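Putative peroxiredoxin MT2298 (Mycobacterium tuberculosis, PDB 5C04) probably reduces hydrogen peroxide and organic hydroperoxides to water and alcohols as a thiol-based, mycoredoxin-dependent peroxidase that protects the cell against oxidative stress. Local coordinates at residues L34-H38 against V101-V107; P74-H78 against P90-D94; R129-M133 against L144-A148; I114-T119 against E132-E138; R28-L34 against V121-G126. The protein carries 1 engineered substitution. All blocks are in the same frame, centred on the assembly; numbering follows the deposited sequence. Where two conformers were deposited one is given.

The five contacts illustrate how a thioredoxin-fold sheet is covered, paired and opened into an active site. Strand 32-37 is the common element of contacts 1 and 5, which share Leu34, while contacts 3 and 4 share Glu132 and Met133 of strand 128-134. Contacts 1 and 4, with centres about 9 Å apart, meet through the bond of Phe37 N to Gly118 O. Contact 2 lies at the other end, its centre about 23 Å from that of contact 3, yet Asp94 ties it to the helix of contact 1. Contact 4 reaches the probable catalytic Cys46, the side chains of Arg117 and Cys46 being about 3 Å apart at their nearest atoms; the engineered His38 of contact 1 also touches it.

Contact 1. Residues L34-H38 against V101-V107; sequences LLVFH and VSQAYGV. Engineered in segment 34-38: His38 (natural residue Phe).
Ser102 OG, which lies 3.5 Å from Phe37 CD2, has its hydrogen-bonding partner outside this contact in Asp94 OD2, so a tethered hydroxyl borders an otherwise apolar interface. Phe37 is the hub. With CG anti to its carbonyl carbon (chi1 -70°), the ring projects from strand 32-37 into the corner formed by the end of helix 100-104 and the chain that follows. Val107 places CG2 over one ring face, 4.0 Å from the centroid and 14° off the normal, a CH-pi contact. Val101 CG1 meets the ring at its edge, 4.1 Å from Phe37 CZ. The Tyr105 ring approaches obliquely, its plane turned 47° from that of Phe37. Farther along the same tyrosine, Leu35 CD1 reaches Tyr105 CE2 at 3.6 Å, the two side chains crossing at about a right angle, while the phenol oxygen bonds to Pro10 O. Gly106, at positive phi, lets the chain turn back: Val107 N bonds to Ser102 O and Gly106 N to Gln103 O. This Schellman motif brings Val107 round to face the strand, completing a hydrophobic layer between helix and sheet in the thioredoxin fold of the peroxiredoxins.

Contact 2. Residues P74-H78 against P90-D94; sequences PPPTH and PLLSD
His78 and Leu91 meet inside a beta-alpha-beta unit, strand 65-71, helix 75-85 and strand 91-93, in which the first turn of the helix lies against the returning strand. The contact shows how a single water can stand in for direct polar bonds between such elements. Three side chains carry it, and all three have the first side-chain atom beyond CB anti to the carbonyl carbon. In His78 this torsion (chi1 -68°) carries the imidazole across to the strand, where CB and CG pack on Leu91 CB, the nearest approach being 4.0 Å between His78 CB and Leu91 CB. Leu91 bends at its second torsion (chi2 72°), and its CD2 also comes to rest on His78 CB and CG. The outer end of the imidazole meets the strand differently: Leu92 O lies near the ring plane, at the edge beside CE1. From the residue that caps the helix, Pro74 O sits above one face of the same ring, displaced toward its rim.

Ser93 turns its hydroxyl to the start of the helix, where OG rests 3.2 Å from Pro75 CD and makes a hydrogen bond to Gly73 O. Pro74 occupies the N-cap position. The helix start also touches the second subunit, with Pro74 packing on Leu40 and Thr77 on Thr77 of that neighbouring chain. Between helix and strand, one water lies in the imidazole plane, 2.8 Å from His78 ND1, and donates to Leu91 O at 2.8 Å and to Ser93 OG at 2.7 Å.

Contact 3. Residues R129-M133 against L144-A148; sequences RFAEM and LWTDA
Glu132 OE2 accepts a hydrogen bond from Trp145 NE1 at 2.8 Å, the polar link in an otherwise apolar join between an edge strand and the helix laid over it. The carboxylate oxygen lies near the indole plane, at the ring edge, and the N-H reaches it on the syn side, tilted 30° out of the carboxylate plane. Carboxylate and indole planes stand 75° apart. Beside this bond, Phe130 supplies the apolar part: its CB rests on Ala148 CB at 3.7 Å, its CZ on Leu144 CB at 3.9 Å, and its CE2 on Trp145 CD1 at 4.0 Å. One aromatic residue thus touches three positions of the same helical face, each obliquely to the ring.

In the next shell, Glu132 CG stands between its own backbone N and carbonyl carbon (chi1 70°), and the chain then runs extended to the indole. The carboxylate has further partners: OE2 also bonds to Thr119, and OE1 forms a salt bridge with Lys134. At Phe130 the strand carries a classic beta bulge, in which Arg129 and Phe130 both face Val121.

Segment 144-148 of helix 143-150 runs nearly antiparallel to segment 129-133 of strand 128-134, their axes 9.4 Å apart at closest, and the helix reaches inward across the sheet, where Trp145 packs on Thr119 of strand 114-122 and on Leu34 and Val36 of strand 32-37.

Contact 4. Residues I114-T119 against E132-E138; sequences IANRGT and EMKQPGE
Arg117 turns the edge of its guanidinium to the turn that follows strand 128-134 and holds Pro136 O side-on with two nitrogens, NE at 3.1 Å and NH2 at 2.9 Å. The carbonyl oxygen lies in the guanidinium plane; NH2 approaches it on a lone pair, whereas NE stands above the carbonyl plane. The side chain runs extended from CG to NE, which carries the guanidinium beyond Lys134 to the type I turn of Gln135 to Glu138. This double grip fixes the plane of the group, and NH1 forms a salt bridge with Glu49. Behind the grip is a beta hairpin of strands 114-122 and 128-134: Arg117 pairs with Lys134 and Thr119 with Glu132 as hydrogen-bonded pairs, on either side of the non-hydrogen-bonded pair Gly118 and Met133. An arginine beside the active-site cysteine is a hallmark of peroxiredoxins, and Arg117 packs on Cys46, probably in that role. Thr119 and Glu132 lie side by side, pointing the same way; OG1 donates to the anti lone pair of OE2 at 2.7 Å. Asn116 crosses Met133 obliquely, its ND2 making a weak bond to SD at 3.7 Å, while its OD1 bonds to Asn109 and touches Pro136 CD at 3.2 Å.

Contact 5. Residues R28-L34 against V121-G126; sequences RGAKNVL and VVDRSG
Strands 32-37 and 114-122 run antiparallel at the heart of the thioredoxin-fold sheet, and here their pairing gives way to two loops that continue to hold each other. Val33 and Val122 form a hydrogen-bonded pair, with Val33 N to Val122 O at 2.9 Å and Val122 N to Val33 O at 2.8 Å. Leu34 and Val121 follow as a non-hydrogen-bonded pair on the sheet face covered by helix 143-150. Leu34 sends CG anti to its backbone N (chi1 180°), and CD1 then meets Val121 CG2 obliquely at 3.8 Å.

Past the strand ends, water takes over part of the bonding. One molecule donates to both Lys31 O and Asp123 O; another donates to Asn32 OD1 at 2.6 Å and accepts from Arg124 N. Asp123 opens a type I turn and folds its carboxylate back as an Asx turn: OD1 accepts from Ser125 N, from above the carboxylate plane, and from Ser125 OG at 2.8 Å, both from the same face. Its other oxygen forms a salt bridge with Arg129.

The two loops close again where Gly29 N binds a lone pair of Arg124 O at 2.9 Å, in the carbonyl plane. Arg28 stretches along this turn with Ser125 O 3.7 Å above the centre of its guanidinium, and a water bridges Arg28 NH2 to Gly126 O.

Contact 1. Residues L34-H38 against V101-V107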
# COMPACT_ATOMS: atom_id res chain seq x y z
N LEU A 34 13.07 14.51 -12.75
CA LEU A 34 11.82 15.01 -12.19
C LEU A 34 11.33 13.95 -11.21
O LEU A 34 11.08 12.80 -11.61
CB LEU A 34 10.77 15.18 -13.29
CG LEU A 34 9.41 15.70 -12.85
CD1 LEU A 34 9.44 17.13 -12.35
CD2 LEU A 34 8.40 15.54 -13.97
N LEU A 35 11.21 14.36 -9.96
CA LEU A 35 10.65 13.50 -8.88
C LEU A 35 9.23 13.94 -8.59
O LEU A 35 9.01 15.07 -8.14
CB LEU A 35 11.46 13.63 -7.60
CG LEU A 35 12.95 13.29 -7.71
CD1 LEU A 35 13.63 13.48 -6.37
CD2 LEU A 35 13.17 11.89 -8.24
N VAL A 36 8.27 13.05 -8.88
CA VAL A 36 6.85 13.33 -8.66
C VAL A 36 6.35 12.46 -7.48
O VAL A 36 5.92 11.31 -7.66
CB VAL A 36 5.99 13.10 -9.93
CG1 VAL A 36 4.54 13.49 -9.67
CG2 VAL A 36 6.59 13.89 -11.13
N PHE A 37 6.42 13.03 -6.30
CA PHE A 37 5.81 12.38 -5.10
C PHE A 37 4.31 12.52 -5.21
O PHE A 37 3.80 13.57 -5.62
CB PHE A 37 6.30 13.03 -3.81
CG PHE A 37 7.75 12.73 -3.50
CD1 PHE A 37 8.77 13.54 -3.99
CD2 PHE A 37 8.09 11.67 -2.68
CE1 PHE A 37 10.10 13.28 -3.68
CE2 PHE A 37 9.41 11.41 -2.35
CZ PHE A 37 10.41 12.21 -2.86
N HIS A 38 3.57 11.48 -4.81
CA HIS A 38 2.11 11.60 -4.81
C HIS A 38 1.50 10.67 -3.77
O HIS A 38 2.13 9.68 -3.39
CB HIS A 38 1.53 11.36 -6.20
CG HIS A 38 1.66 9.97 -6.66
ND1 HIS A 38 0.64 9.05 -6.52
CD2 HIS A 38 2.72 9.28 -7.17
CE1 HIS A 38 1.04 7.88 -6.96
NE2 HIS A 38 2.29 7.99 -7.37
N VAL A 101 11.71 8.04 2.18
CA VAL A 101 12.24 8.97 1.16
C VAL A 101 11.43 10.25 1.17
O VAL A 101 11.98 11.36 1.14
CB VAL A 101 12.33 8.32 -0.22
CG1 VAL A 101 12.83 9.33 -1.24
CG2 VAL A 101 13.26 7.11 -0.15
N SER A 102 10.11 10.11 1.23
CA SER A 102 9.23 11.27 1.33
C SER A 102 9.61 12.17 2.53
O SER A 102 9.66 13.41 2.41
CB SER A 102 7.77 10.80 1.42
OG SER A 102 7.42 10.02 0.28
N GLN A 103 9.91 11.55 3.67
CA GLN A 103 10.37 12.28 4.84
C GLN A 103 11.71 12.98 4.61
O GLN A 103 11.87 14.11 5.04
CB GLN A 103 10.51 11.35 6.05
CG GLN A 103 9.19 10.87 6.61
CD GLN A 103 9.41 9.90 7.75
OE1 GLN A 103 10.28 9.03 7.68
NE2 GLN A 103 8.63 10.05 8.81
N ALA A 104 12.65 12.30 3.96
CA ALA A 104 13.97 12.90 3.63
C ALA A 104 13.84 14.13 2.78
O ALA A 104 14.70 15.03 2.86
CB ALA A 104 14.86 11.89 2.92
N TYR A 105 12.83 14.17 1.90
CA TYR A 105 12.60 15.32 1.05
C TYR A 105 11.69 16.36 1.70
O TYR A 105 11.48 17.44 1.12
CB TYR A 105 12.06 14.89 -0.34
CG TYR A 105 13.15 14.41 -1.28
CD1 TYR A 105 13.72 13.14 -1.15
CD2 TYR A 105 13.65 15.25 -2.29
CE1 TYR A 105 14.75 12.71 -1.99
CE2 TYR A 105 14.65 14.82 -3.15
CZ TYR A 105 15.22 13.56 -2.98
OH TYR A 105 16.23 13.11 -3.80
N GLY A 106 11.16 16.06 2.89
CA GLY A 106 10.31 16.97 3.64
C GLY A 106 8.90 17.08 3.12
O GLY A 106 8.21 18.06 3.37
N VAL A 107 8.42 16.05 2.43
CA VAL A 107 7.09 16.11 1.83
C VAL A 107 6.16 14.99 2.28
O VAL A 107 5.19 14.69 1.59
CB VAL A 107 7.17 16.15 0.28
CG1 VAL A 107 7.91 17.39 -0.18
CG2 VAL A 107 7.84 14.90 -0.26

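Contact 2. Residues P74-H78 against P90-D94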
# COMPACT_ATOMS: atom_id res chain seq x y z
N PRO A 74 3.47 -0.50 -2.48
CA PRO A 74 4.44 -1.50 -2.86
C PRO A 74 4.39 -1.83 -4.35
O PRO A 74 3.42 -1.50 -5.03
CB PRO A 74 4.05 -2.69 -2.00
CG PRO A 74 2.57 -2.58 -1.89
CD PRO A 74 2.27 -1.10 -1.88
N PRO A 75 5.41 -2.53 -4.86
CA PRO A 75 5.43 -2.75 -6.30
C PRO A 75 4.22 -3.44 -6.91
O PRO A 75 3.83 -3.07 -7.98
CB PRO A 75 6.74 -3.54 -6.54
CG PRO A 75 7.60 -3.10 -5.41
CD PRO A 75 6.66 -2.93 -4.23
N PRO A 76 3.61 -4.45 -6.25
CA PRO A 76 2.45 -5.08 -6.91
C PRO A 76 1.28 -4.11 -7.15
O PRO A 76 0.58 -4.24 -8.15
CB PRO A 76 2.04 -6.20 -5.93
CG PRO A 76 3.31 -6.53 -5.22
CD PRO A 76 4.03 -5.20 -5.05
N THR A 77 1.05 -3.18 -6.21
CA THR A 77 0.05 -2.15 -6.44
C THR A 77 0.37 -1.32 -7.67
O THR A 77 -0.48 -1.06 -8.52
CB THR A 77 -0.07 -1.25 -5.20
OG1 THR A 77 -0.61 -2.04 -4.13
CG2 THR A 77 -0.96 -0.05 -5.43
N HIS A 78 1.63 -0.88 -7.72
CA HIS A 78 2.07 -0.03 -8.81
C HIS A 78 2.12 -0.75 -10.14
O HIS A 78 1.82 -0.14 -11.17
CB HIS A 78 3.40 0.61 -8.46
CG HIS A 78 3.29 1.61 -7.35
ND1 HIS A 78 4.37 2.04 -6.64
CD2 HIS A 78 2.21 2.22 -6.80
CE1 HIS A 78 3.98 2.91 -5.72
NE2 HIS A 78 2.67 3.03 -5.79
N PRO A 90 8.89 4.83 -14.51
CA PRO A 90 9.00 4.17 -13.21
C PRO A 90 8.11 4.78 -12.14
O PRO A 90 8.10 6.00 -11.94
CB PRO A 90 10.48 4.35 -12.82
CG PRO A 90 11.17 4.70 -14.10
CD PRO A 90 10.18 5.46 -14.91
N LEU A 91 7.38 3.89 -11.46
CA LEU A 91 6.66 4.20 -10.22
C LEU A 91 7.44 3.51 -9.14
O LEU A 91 7.62 2.28 -9.21
CB LEU A 91 5.26 3.64 -10.25
CG LEU A 91 4.22 4.42 -11.06
CD1 LEU A 91 4.40 4.31 -12.56
CD2 LEU A 91 2.82 3.92 -10.73
N LEU A 92 7.95 4.30 -8.19
CA LEU A 92 8.82 3.79 -7.14
C LEU A 92 8.10 3.65 -5.83
O LEU A 92 7.22 4.45 -5.50
CB LEU A 92 10.01 4.71 -6.92
CG LEU A 92 10.82 5.02 -8.16
CD1 LEU A 92 12.07 5.76 -7.72
CD2 LEU A 92 11.17 3.78 -8.98
N SER A 93 8.49 2.61 -5.06
CA SER A 93 7.81 2.26 -3.81
C SER A 93 8.53 2.76 -2.57
O SER A 93 9.58 2.21 -2.20
CB SER A 93 7.68 0.74 -3.70
OG SER A 93 6.77 0.26 -4.64
N ASP A 94 7.97 3.78 -1.93
CA ASP A 94 8.48 4.31 -0.66
C ASP A 94 7.71 3.60 0.49
O ASP A 94 7.10 4.23 1.34
CB ASP A 94 8.29 5.85 -0.65
CG ASP A 94 9.07 6.55 0.46
OD1 ASP A 94 10.05 5.97 1.02
OD2 ASP A 94 8.70 7.69 0.81
O HOH W 1 6.60 0.46 -7.37

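Contact 3. Residues R129-M133 against L144-A148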
# COMPACT_ATOMS: atom_id res chain seq x y z
N ARG A 129 16.85 22.05 -8.18
CA ARG A 129 16.71 23.29 -8.94
C ARG A 129 15.27 23.79 -9.04
O ARG A 129 15.02 24.92 -9.48
CB ARG A 129 17.29 23.09 -10.35
CG ARG A 129 18.78 22.77 -10.35
CD ARG A 129 19.63 23.91 -9.79
NE ARG A 129 21.05 23.56 -9.71
CZ ARG A 129 21.99 24.31 -9.13
NH1 ARG A 129 21.66 25.48 -8.58
NH2 ARG A 129 23.26 23.90 -9.11
N PHE A 130 14.32 22.92 -8.66
CA PHE A 130 12.92 23.26 -8.59
C PHE A 130 12.36 22.46 -7.42
O PHE A 130 12.76 21.30 -7.22
CB PHE A 130 12.21 22.87 -9.90
CG PHE A 130 10.72 23.01 -9.84
CD1 PHE A 130 10.10 24.23 -10.04
CD2 PHE A 130 9.92 21.91 -9.57
CE1 PHE A 130 8.71 24.35 -9.99
CE2 PHE A 130 8.56 22.03 -9.50
CZ PHE A 130 7.93 23.24 -9.67
N ALA A 131 11.45 23.08 -6.67
CA ALA A 131 10.86 22.43 -5.49
C ALA A 131 9.49 22.99 -5.19
O ALA A 131 9.32 24.20 -5.07
CB ALA A 131 11.77 22.56 -4.28
N GLU A 132 8.49 22.11 -5.06
CA GLU A 132 7.18 22.55 -4.63
C GLU A 132 6.55 21.46 -3.78
O GLU A 132 6.96 20.28 -3.87
CB GLU A 132 6.28 22.84 -5.81
CG GLU A 132 5.85 21.59 -6.57
CD GLU A 132 4.98 21.82 -7.78
OE1 GLU A 132 4.51 22.97 -8.02
OE2 GLU A 132 4.75 20.81 -8.52
N MET A 133 5.55 21.85 -3.00
CA MET A 133 4.73 20.87 -2.29
C MET A 133 3.31 21.36 -2.13
O MET A 133 3.07 22.35 -1.45
CB MET A 133 5.29 20.52 -0.91
CG MET A 133 4.67 19.27 -0.31
SD MET A 133 4.96 19.06 1.46
CE MET A 133 3.93 20.33 2.18
N LEU A 144 5.03 24.16 -14.84
CA LEU A 144 6.18 24.52 -14.04
C LEU A 144 7.27 23.45 -14.17
O LEU A 144 8.47 23.71 -14.14
CB LEU A 144 5.76 24.74 -12.59
CG LEU A 144 4.56 25.68 -12.32
CD1 LEU A 144 4.22 25.69 -10.84
CD2 LEU A 144 4.80 27.08 -12.82
N TRP A 145 6.84 22.19 -14.29
CA TRP A 145 7.76 21.10 -14.41
C TRP A 145 8.51 21.11 -15.72
O TRP A 145 9.71 20.99 -15.74
CB TRP A 145 7.01 19.75 -14.33
CG TRP A 145 6.10 19.55 -13.13
CD1 TRP A 145 5.91 20.37 -12.04
CD2 TRP A 145 5.28 18.40 -12.90
NE1 TRP A 145 4.99 19.82 -11.18
CE2 TRP A 145 4.61 18.59 -11.67
CE3 TRP A 145 5.04 17.22 -13.62
CZ2 TRP A 145 3.74 17.63 -11.14
CZ3 TRP A 145 4.19 16.29 -13.09
CH2 TRP A 145 3.53 16.51 -11.88
N THR A 146 7.78 21.23 -16.81
CA THR A 146 8.42 21.32 -18.11
C THR A 146 9.33 22.56 -18.19
O THR A 146 10.42 22.48 -18.73
CB THR A 146 7.42 21.36 -19.27
OG1 THR A 146 6.48 22.41 -19.08
CG2 THR A 146 6.65 20.07 -19.37
N ASP A 147 8.90 23.68 -17.63
CA ASP A 147 9.74 24.88 -17.63
C ASP A 147 11.05 24.67 -16.88
O ASP A 147 12.11 25.09 -17.31
CB ASP A 147 8.99 26.05 -17.00
CG ASP A 147 9.85 27.29 -16.89
OD1 ASP A 147 10.12 27.88 -17.95
OD2 ASP A 147 10.30 27.61 -15.77
N ALA A 148 10.97 24.00 -15.73
CA ALA A 148 12.13 23.74 -14.91
C ALA A 148 13.15 22.85 -15.63
O ALA A 148 14.35 23.10 -15.58
CB ALA A 148 11.69 23.08 -13.59

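Contact 4. Residues I114-T119 against E132-E138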
# COMPACT_ATOMS: atom_id res chain seq x y z
N ILE A 114 0.92 9.32 4.00
CA ILE A 114 1.15 9.39 2.57
C ILE A 114 2.08 10.55 2.24
O ILE A 114 2.18 11.50 3.01
CB ILE A 114 -0.19 9.58 1.81
CG1 ILE A 114 -0.91 10.84 2.33
CG2 ILE A 114 -1.04 8.33 1.88
CD1 ILE A 114 -2.24 11.16 1.68
N ALA A 115 2.71 10.50 1.08
CA ALA A 115 3.41 11.68 0.57
C ALA A 115 2.37 12.71 0.17
O ALA A 115 1.31 12.37 -0.39
CB ALA A 115 4.30 11.32 -0.61
N ASN A 116 2.68 13.98 0.45
CA ASN A 116 2.01 15.09 -0.18
C ASN A 116 2.45 15.19 -1.63
O ASN A 116 3.25 14.39 -2.11
CB ASN A 116 2.32 16.40 0.60
CG ASN A 116 1.67 16.43 1.98
OD1 ASN A 116 0.52 16.07 2.13
ND2 ASN A 116 2.41 16.87 2.99
N ARG A 117 1.89 16.18 -2.34
CA ARG A 117 2.19 16.37 -3.75
C ARG A 117 3.47 17.19 -3.90
O ARG A 117 3.45 18.37 -4.29
CB ARG A 117 0.98 16.99 -4.49
CG ARG A 117 -0.22 16.07 -4.48
CD ARG A 117 -1.38 16.51 -5.40
NE ARG A 117 -2.55 15.74 -5.02
CZ ARG A 117 -2.76 14.46 -5.31
NH1 ARG A 117 -1.96 13.82 -6.13
NH2 ARG A 117 -3.78 13.81 -4.73
N GLY A 118 4.58 16.56 -3.56
CA GLY A 118 5.91 17.16 -3.65
C GLY A 118 6.50 16.92 -5.02
O GLY A 118 6.37 15.84 -5.59
N THR A 119 7.16 17.93 -5.58
CA THR A 119 7.81 17.76 -6.87
C THR A 119 9.17 18.42 -6.82
O THR A 119 9.30 19.53 -6.30
CB THR A 119 7.04 18.44 -8.02
OG1 THR A 119 5.63 18.36 -7.82
CG2 THR A 119 7.46 17.85 -9.37
N GLU A 132 8.49 22.11 -5.06
CA GLU A 132 7.18 22.55 -4.63
C GLU A 132 6.55 21.46 -3.78
O GLU A 132 6.96 20.28 -3.87
CB GLU A 132 6.28 22.84 -5.81
CG GLU A 132 5.85 21.59 -6.57
CD GLU A 132 4.98 21.82 -7.78
OE1 GLU A 132 4.51 22.97 -8.02
OE2 GLU A 132 4.75 20.81 -8.52
N MET A 133 5.55 21.85 -3.00
CA MET A 133 4.73 20.87 -2.29
C MET A 133 3.31 21.36 -2.13
O MET A 133 3.07 22.35 -1.45
CB MET A 133 5.29 20.52 -0.91
CG MET A 133 4.67 19.27 -0.31
SD MET A 133 4.96 19.06 1.46
CE MET A 133 3.93 20.33 2.18
N LYS A 134 2.38 20.66 -2.79
CA LYS A 134 0.96 20.92 -2.64
C LYS A 134 0.31 19.87 -1.74
O LYS A 134 0.86 18.78 -1.52
CB LYS A 134 0.29 20.98 -4.02
CG LYS A 134 0.92 22.01 -4.96
CD LYS A 134 0.88 23.40 -4.36
CE LYS A 134 1.15 24.46 -5.42
NZ LYS A 134 2.50 24.26 -6.01
N GLN A 135 -0.87 20.18 -1.22
CA GLN A 135 -1.60 19.26 -0.38
C GLN A 135 -2.30 18.16 -1.19
O GLN A 135 -2.45 18.27 -2.42
CB GLN A 135 -2.62 20.03 0.47
CG GLN A 135 -1.98 21.01 1.45
CD GLN A 135 -1.10 20.32 2.48
OE1 GLN A 135 -1.55 19.43 3.19
NE2 GLN A 135 0.16 20.72 2.55
N PRO A 136 -2.70 17.08 -0.52
CA PRO A 136 -3.34 15.99 -1.26
C PRO A 136 -4.60 16.40 -2.02
O PRO A 136 -4.91 15.83 -3.06
CB PRO A 136 -3.65 14.95 -0.16
CG PRO A 136 -2.59 15.19 0.86
CD PRO A 136 -2.40 16.69 0.86
N GLY A 137 -5.31 17.40 -1.52
CA GLY A 137 -6.51 17.88 -2.20
C GLY A 137 -6.30 18.86 -3.32
O GLY A 137 -7.28 19.27 -3.94
N GLU A 138 -5.05 19.23 -3.60
CA GLU A 138 -4.69 20.18 -4.62
C GLU A 138 -4.17 19.44 -5.86
O GLU A 138 -3.88 18.24 -5.79
CB GLU A 138 -3.61 21.12 -4.11
CG GLU A 138 -4.09 22.08 -3.02
CD GLU A 138 -3.00 23.04 -2.62
OE1 GLU A 138 -2.11 22.63 -1.84
OE2 GLU A 138 -3.05 24.21 -3.08

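Contact 5. Residues R28-L34 against V121-G126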
# COMPACT_ATOMS: atom_id res chain seq x y z
N ARG A 28 23.22 10.86 -12.33
CA ARG A 28 24.20 11.95 -12.28
C ARG A 28 25.11 11.95 -13.49
O ARG A 28 25.56 10.90 -13.94
CB ARG A 28 25.05 11.91 -11.02
CG ARG A 28 24.33 12.50 -9.82
CD ARG A 28 25.33 12.96 -8.79
NE ARG A 28 24.68 13.24 -7.52
CZ ARG A 28 25.32 13.63 -6.42
NH1 ARG A 28 26.63 13.80 -6.45
NH2 ARG A 28 24.64 13.87 -5.30
N GLY A 29 25.33 13.16 -14.00
CA GLY A 29 26.16 13.37 -15.18
C GLY A 29 25.46 13.09 -16.49
O GLY A 29 26.01 13.38 -17.55
N ALA A 30 24.23 12.55 -16.43
CA ALA A 30 23.52 12.11 -17.63
C ALA A 30 22.18 12.84 -17.83
O ALA A 30 21.92 13.40 -18.89
CB ALA A 30 23.29 10.61 -17.57
N LYS A 31 21.33 12.81 -16.80
CA LYS A 31 19.98 13.36 -16.91
C LYS A 31 19.57 14.22 -15.72
O LYS A 31 19.97 13.96 -14.57
CB LYS A 31 18.98 12.22 -17.08
CG LYS A 31 19.18 11.42 -18.35
CD LYS A 31 18.12 10.34 -18.48
CE LYS A 31 18.46 9.34 -19.58
NZ LYS A 31 18.22 9.94 -20.92
N ASN A 32 18.77 15.24 -16.01
CA ASN A 32 17.96 15.91 -15.01
C ASN A 32 16.81 14.98 -14.64
O ASN A 32 16.26 14.29 -15.51
CB ASN A 32 17.42 17.25 -15.53
CG ASN A 32 18.54 18.14 -16.04
OD1 ASN A 32 19.45 18.48 -15.29
ND2 ASN A 32 18.49 18.49 -17.32
N VAL A 33 16.45 14.99 -13.37
CA VAL A 33 15.43 14.06 -12.86
C VAL A 33 14.27 14.83 -12.25
O VAL A 33 14.45 15.62 -11.32
CB VAL A 33 16.01 13.09 -11.82
CG1 VAL A 33 14.95 12.06 -11.40
CG2 VAL A 33 17.25 12.36 -12.34
N LEU A 34 13.07 14.51 -12.75
CA LEU A 34 11.82 15.01 -12.19
C LEU A 34 11.33 13.95 -11.21
O LEU A 34 11.08 12.80 -11.61
CB LEU A 34 10.77 15.18 -13.29
CG LEU A 34 9.41 15.70 -12.85
CD1 LEU A 34 9.44 17.13 -12.35
CD2 LEU A 34 8.40 15.54 -13.97
N VAL A 121 12.96 18.94 -9.23
CA VAL A 121 13.84 18.66 -10.35
C VAL A 121 15.26 18.68 -9.81
O VAL A 121 15.66 19.63 -9.11
CB VAL A 121 13.67 19.67 -11.49
CG1 VAL A 121 14.75 19.41 -12.54
CG2 VAL A 121 12.27 19.59 -12.08
N VAL A 122 15.99 17.60 -10.10
CA VAL A 122 17.36 17.40 -9.66
C VAL A 122 18.23 17.55 -10.88
O VAL A 122 18.01 16.89 -11.91
CB VAL A 122 17.57 15.99 -9.05
CG1 VAL A 122 18.99 15.83 -8.51
CG2 VAL A 122 16.58 15.73 -7.93
N ASP A 123 19.24 18.42 -10.81
CA ASP A 123 20.06 18.61 -11.99
C ASP A 123 21.11 17.51 -12.11
O ASP A 123 21.16 16.59 -11.28
CB ASP A 123 20.66 20.04 -12.04
CG ASP A 123 21.77 20.28 -11.04
OD1 ASP A 123 22.31 19.33 -10.42
OD2 ASP A 123 22.15 21.47 -10.91
N ARG A 124 21.97 17.60 -13.12
CA ARG A 124 22.92 16.53 -13.42
C ARG A 124 24.03 16.41 -12.37
O ARG A 124 24.76 15.42 -12.35
CB ARG A 124 23.53 16.74 -14.80
CG ARG A 124 22.56 16.48 -15.95
CD ARG A 124 23.27 16.60 -17.29
NE ARG A 124 23.60 17.98 -17.61
CZ ARG A 124 22.85 18.79 -18.36
NH1 ARG A 124 23.25 20.03 -18.60
NH2 ARG A 124 21.71 18.36 -18.89
N SER A 125 24.15 17.40 -11.48
CA SER A 125 25.10 17.35 -10.38
C SER A 125 24.43 17.01 -9.04
O SER A 125 25.10 17.03 -8.01
CB SER A 125 25.82 18.69 -10.24
OG SER A 125 24.97 19.66 -9.64
N GLY A 126 23.13 16.72 -9.05
CA GLY A 126 22.44 16.29 -7.83
C GLY A 126 21.86 17.39 -6.96
O GLY A 126 21.52 17.16 -5.79
O HOH W 2 21.76 14.26 -5.28
O HOH W 3 21.00 13.92 -11.99
O HOH W 4 21.75 19.71 -15.30